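Local coordinates for protein nucleoporin nup120 (Schizosaccharomyces pombe, PDB 4GQ2) that serves as a structural component of the nuclear pore complex, where nucleoporins can also act as docking or interaction partners for transiently associated transport factors, at residues Q208-S213 / S265-V270; Y247-M252 / V261-T266. All coordinates share one frame; numbering follows the deposited sequence.

Interaction 1 (Q208-S213 / S265-V270); sequences QHIDDS and STNQCV
Gln208 and Asn267 meet amide to amide, their side chains crossing at about a right angle and their amide planes turned 86° apart. Asn267 ND2 gives a hydrogen to Gln208 OE1 at 2.8 Å, but it does so from above the carbonyl plane, some 60° out of it and off the lone pairs, and the N-H itself is bent. The extended chain of Gln208 carries its carbonyl out to the meeting point. Asn267 sits in a left-handed backbone conformation, which asparagine tolerates well, and its other amide atom, OD1, is taken by Lys195 from the strand beside Gln208. Ile210 adds an apolar flank: its CG1 lies 4.2 Å from Asn267 ND2.

The second point of contact is Ser213, whose small hydroxyl fits between backbone and side chain of its partners. Cys269 N donates to Ser213 OG over 3.2 Å in a nearly straight bond, while the same oxygen gives its proton to Gln268 OE1 at 3.0 Å, approaching above that carbonyl plane. Gln268 can reach because its chain folds at CB-CG (chi2 -65°), and a weak bond from Gln268 NE2 to Thr266 O at 3.4 Å is consistent with this bent shape. Alongside, Cys269 CB packs on Ser213 O at 3.4 Å.

The contact joins the end of strand 204-210 and the loop after it to the start of strand 268-274 and the turn before it. These are outermost strands of successive four-stranded sheets in the beta-propeller domain, so one blade meets the next at the rim. Its chemistry is polar and neutral: glutamine, asparagine and serine hold each other without charge pairing. The tilted amide bonds are probably weaker than ideal ones, and the seam thus relies on several modest bonds shared among a few atoms.

Interaction 2 (Y247-M252 / V261-T266); sequences YNVLVM and VLDLST
The amide of Asn248 turns one flat side to Leu264, whose CB lies over it 3.6 Å from Asn248 OD1, while Ser265 N lies over the same side, 3.6 Å from Asn248 ND2. The other flat group, the Asp263 carboxylate, is met from above its plane by Thr266 OG1, which donates to Asp263 OD2 at 2.9 Å. Both groups stand at the open end of a beta hairpin, strands 249-254 and 258-263, the two inner strands of one propeller blade. A tight turn leads out of it, held also by Thr266 N bonding to Asp263 O. Were Asp263 an alanine, the Thr266 hydroxyl would probably lose its acceptor and the turn would be held by one bond fewer.

The strands run antiparallel, 154° between their directions. Leu250 and Leu262 form a hydrogen-bonded pair with both N-H groups in the partner's carbonyl plane, and a third bond, from Leu264 N to Asn248 O, extends the pairing past the strands. Aliphatic residues suit both faces where neighbouring blades pack on them. Leu250 and Leu262 lie side by side, pointing the same way, CB to CB at 3.8 Å, and Leu264 joins them; Ile179 of the preceding blade touches Leu250 and Leu264. On the opposite face Val249 and Val261 meet diagonally through their CG1 atoms at 3.6 Å, against Leu324 and Val326 of the following blade. Branched valines suit this part of the face, beside Asp263, and fit the extended backbone. Met252, flexible and unbranched, bends at its last torsion (chi3 -63°), which turns the methyl CE back toward the other strand and sets it against Leu262 CB at 3.7 Å.

From the N terminus the chain first passes 208-213, at the end of a blade's outermost strand, then enters the next blade and reaches 247-252 and 261-266. Interaction 2 closes a short loop of eight residues, the hairpin end. Interaction 1 closes a much longer one, 51 residues, which contains that hairpin, so the short closure sits within the long one rather than crossing it. The two share Ser265 and Thr266, the turn from strand 258-263 into 268-274. There Asp263 N probably bonds Gln268 O, and Val270 packs on Asp263. Interaction 2 thus holds the inside of one blade, and interaction 1 ties its outer strand to the preceding blade.

Interaction 1 (Q208-S213 / S265-V270)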
# COMPACT_ATOMS: atom_id res chain seq x y z
N GLN A 208 25.36 13.66 -47.24
CA GLN A 208 26.19 14.81 -47.57
C GLN A 208 27.47 14.76 -46.73
O GLN A 208 27.42 14.74 -45.50
CB GLN A 208 25.45 16.13 -47.35
CG GLN A 208 24.40 16.44 -48.41
CD GLN A 208 23.69 17.77 -48.19
OE1 GLN A 208 23.57 18.25 -47.07
NE2 GLN A 208 23.21 18.36 -49.27
N HIS A 209 28.61 14.71 -47.43
CA HIS A 209 29.93 14.71 -46.80
C HIS A 209 30.19 16.10 -46.29
O HIS A 209 30.15 17.06 -47.06
CB HIS A 209 30.98 14.32 -47.83
CG HIS A 209 32.15 13.56 -47.26
ND1 HIS A 209 32.31 12.23 -47.43
CD2 HIS A 209 33.25 13.99 -46.51
CE1 HIS A 209 33.44 11.83 -46.81
NE2 HIS A 209 34.02 12.91 -46.26
N ILE A 210 30.43 16.23 -44.99
CA ILE A 210 30.73 17.53 -44.39
C ILE A 210 32.23 17.64 -44.11
O ILE A 210 32.81 16.77 -43.47
CB ILE A 210 29.88 17.80 -43.13
CG1 ILE A 210 28.40 17.96 -43.51
CG2 ILE A 210 30.37 19.04 -42.40
CD1 ILE A 210 27.44 17.96 -42.34
N ASP A 211 32.82 18.72 -44.60
CA ASP A 211 34.28 18.86 -44.69
C ASP A 211 34.94 19.55 -43.50
O ASP A 211 36.16 19.75 -43.50
CB ASP A 211 34.65 19.57 -45.99
CG ASP A 211 34.30 18.75 -47.23
OD1 ASP A 211 34.77 17.60 -47.32
OD2 ASP A 211 33.56 19.26 -48.10
N ASP A 212 34.15 19.90 -42.48
CA ASP A 212 34.63 20.63 -41.30
C ASP A 212 35.50 21.82 -41.70
O ASP A 212 36.63 21.98 -41.22
CB ASP A 212 35.40 19.69 -40.35
CG ASP A 212 34.48 18.83 -39.50
OD1 ASP A 212 33.25 19.03 -39.53
OD2 ASP A 212 35.00 17.94 -38.78
N SER A 213 34.96 22.67 -42.58
CA SER A 213 35.72 23.74 -43.23
C SER A 213 36.00 24.95 -42.33
O SER A 213 35.54 26.07 -42.60
CB SER A 213 35.02 24.17 -44.53
OG SER A 213 33.68 24.58 -44.28
N SER A 265 22.54 25.34 -43.21
CA SER A 265 21.96 25.83 -44.46
C SER A 265 22.95 25.67 -45.61
O SER A 265 22.54 25.37 -46.73
CB SER A 265 21.52 27.30 -44.33
OG SER A 265 22.62 28.13 -44.01
N THR A 266 24.24 25.82 -45.31
CA THR A 266 25.30 25.77 -46.32
C THR A 266 26.33 24.65 -46.09
O THR A 266 27.21 24.44 -46.94
CB THR A 266 26.02 27.13 -46.43
OG1 THR A 266 26.53 27.51 -45.15
CG2 THR A 266 25.08 28.21 -46.94
N ASN A 267 26.21 23.94 -44.97
CA ASN A 267 27.15 22.87 -44.56
C ASN A 267 28.61 23.29 -44.39
O ASN A 267 29.52 22.46 -44.44
CB ASN A 267 27.05 21.64 -45.49
CG ASN A 267 25.79 20.84 -45.26
OD1 ASN A 267 24.96 21.17 -44.40
ND2 ASN A 267 25.63 19.76 -46.03
N GLN A 268 28.82 24.59 -44.17
CA GLN A 268 30.15 25.13 -43.97
C GLN A 268 30.36 25.51 -42.50
O GLN A 268 29.40 25.82 -41.79
CB GLN A 268 30.38 26.37 -44.86
CG GLN A 268 30.09 26.18 -46.34
CD GLN A 268 31.01 25.18 -47.03
OE1 GLN A 268 32.23 25.17 -46.80
NE2 GLN A 268 30.44 24.34 -47.88
N CYS A 269 31.61 25.45 -42.05
CA CYS A 269 31.97 25.99 -40.75
C CYS A 269 32.10 27.51 -40.85
O CYS A 269 32.85 28.01 -41.69
CB CYS A 269 33.26 25.38 -40.22
SG CYS A 269 33.75 26.00 -38.60
N VAL A 270 31.37 28.21 -39.99
CA VAL A 270 31.31 29.67 -40.04
C VAL A 270 32.24 30.29 -39.00
O VAL A 270 32.76 31.39 -39.19
CB VAL A 270 29.88 30.21 -39.77
CG1 VAL A 270 29.70 31.57 -40.42
CG2 VAL A 270 28.84 29.24 -40.30

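Interaction 2 (Y247-M252 / V261-T266)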
# COMPACT_ATOMS: atom_id res chain seq x y z
N TYR A 247 18.35 29.02 -35.32
CA TYR A 247 19.57 29.09 -36.11
C TYR A 247 19.75 27.70 -36.69
O TYR A 247 19.90 26.74 -35.94
CB TYR A 247 20.79 29.44 -35.25
CG TYR A 247 20.57 30.49 -34.18
CD1 TYR A 247 19.87 31.67 -34.46
CD2 TYR A 247 21.09 30.32 -32.91
CE1 TYR A 247 19.68 32.63 -33.48
CE2 TYR A 247 20.91 31.28 -31.93
CZ TYR A 247 20.21 32.43 -32.22
OH TYR A 247 20.03 33.39 -31.24
N ASN A 248 19.73 27.58 -38.01
CA ASN A 248 20.01 26.30 -38.65
C ASN A 248 21.49 25.95 -38.44
O ASN A 248 22.29 25.94 -39.38
CB ASN A 248 19.62 26.34 -40.13
CG ASN A 248 19.31 24.96 -40.70
OD1 ASN A 248 19.14 23.99 -39.96
ND2 ASN A 248 19.22 24.87 -42.02
N VAL A 249 21.83 25.65 -37.19
CA VAL A 249 23.22 25.64 -36.73
C VAL A 249 23.56 24.40 -35.89
O VAL A 249 22.75 23.93 -35.08
CB VAL A 249 23.51 26.92 -35.92
CG1 VAL A 249 24.58 26.70 -34.86
CG2 VAL A 249 23.88 28.06 -36.86
N LEU A 250 24.77 23.89 -36.10
CA LEU A 250 25.32 22.79 -35.32
C LEU A 250 26.52 23.33 -34.54
O LEU A 250 27.37 24.02 -35.11
CB LEU A 250 25.75 21.66 -36.26
CG LEU A 250 25.69 20.21 -35.77
CD1 LEU A 250 24.25 19.75 -35.64
CD2 LEU A 250 26.45 19.31 -36.72
N VAL A 251 26.57 23.04 -33.24
CA VAL A 251 27.73 23.40 -32.42
C VAL A 251 28.48 22.14 -32.05
O VAL A 251 27.91 21.21 -31.47
CB VAL A 251 27.34 24.20 -31.16
CG1 VAL A 251 28.57 24.47 -30.29
CG2 VAL A 251 26.68 25.52 -31.53
N MET A 252 29.76 22.11 -32.39
CA MET A 252 30.59 20.93 -32.20
C MET A 252 31.86 21.25 -31.43
O MET A 252 32.40 22.36 -31.53
CB MET A 252 30.95 20.30 -33.55
CG MET A 252 29.79 20.21 -34.52
SD MET A 252 30.30 19.91 -36.23
CE MET A 252 31.24 21.38 -36.61
N VAL A 261 31.17 26.23 -34.96
CA VAL A 261 29.78 26.45 -35.36
C VAL A 261 29.60 26.07 -36.82
O VAL A 261 30.21 26.68 -37.71
CB VAL A 261 29.36 27.92 -35.17
CG1 VAL A 261 27.86 28.07 -35.37
CG2 VAL A 261 29.76 28.41 -33.79
N LEU A 262 28.79 25.05 -37.08
CA LEU A 262 28.52 24.58 -38.43
C LEU A 262 27.18 25.11 -38.93
O LEU A 262 26.15 24.92 -38.29
CB LEU A 262 28.52 23.05 -38.49
CG LEU A 262 28.55 22.43 -39.89
CD1 LEU A 262 29.98 22.28 -40.38
CD2 LEU A 262 27.83 21.09 -39.89
N ASP A 263 27.21 25.79 -40.08
CA ASP A 263 25.98 26.32 -40.66
C ASP A 263 25.34 25.25 -41.54
O ASP A 263 25.86 24.91 -42.60
CB ASP A 263 26.25 27.59 -41.46
CG ASP A 263 24.98 28.25 -41.96
OD1 ASP A 263 23.94 28.20 -41.27
OD2 ASP A 263 25.02 28.83 -43.07
N LEU A 264 24.20 24.74 -41.08
CA LEU A 264 23.50 23.64 -41.74
C LEU A 264 22.80 24.04 -43.04
O LEU A 264 22.48 23.19 -43.87
CB LEU A 264 22.50 22.99 -40.78
CG LEU A 264 23.07 22.27 -39.57
CD1 LEU A 264 22.05 22.28 -38.44
CD2 LEU A 264 23.48 20.85 -39.92
N SER A 265 22.54 25.34 -43.21
CA SER A 265 21.96 25.83 -44.46
C SER A 265 22.95 25.67 -45.61
O SER A 265 22.54 25.37 -46.73
CB SER A 265 21.52 27.30 -44.33
OG SER A 265 22.62 28.13 -44.01
N THR A 266 24.24 25.82 -45.31
CA THR A 266 25.30 25.77 -46.32
C THR A 266 26.33 24.65 -46.09
O THR A 266 27.21 24.44 -46.94
CB THR A 266 26.02 27.13 -46.43
OG1 THR A 266 26.53 27.51 -45.15
CG2 THR A 266 25.08 28.21 -46.94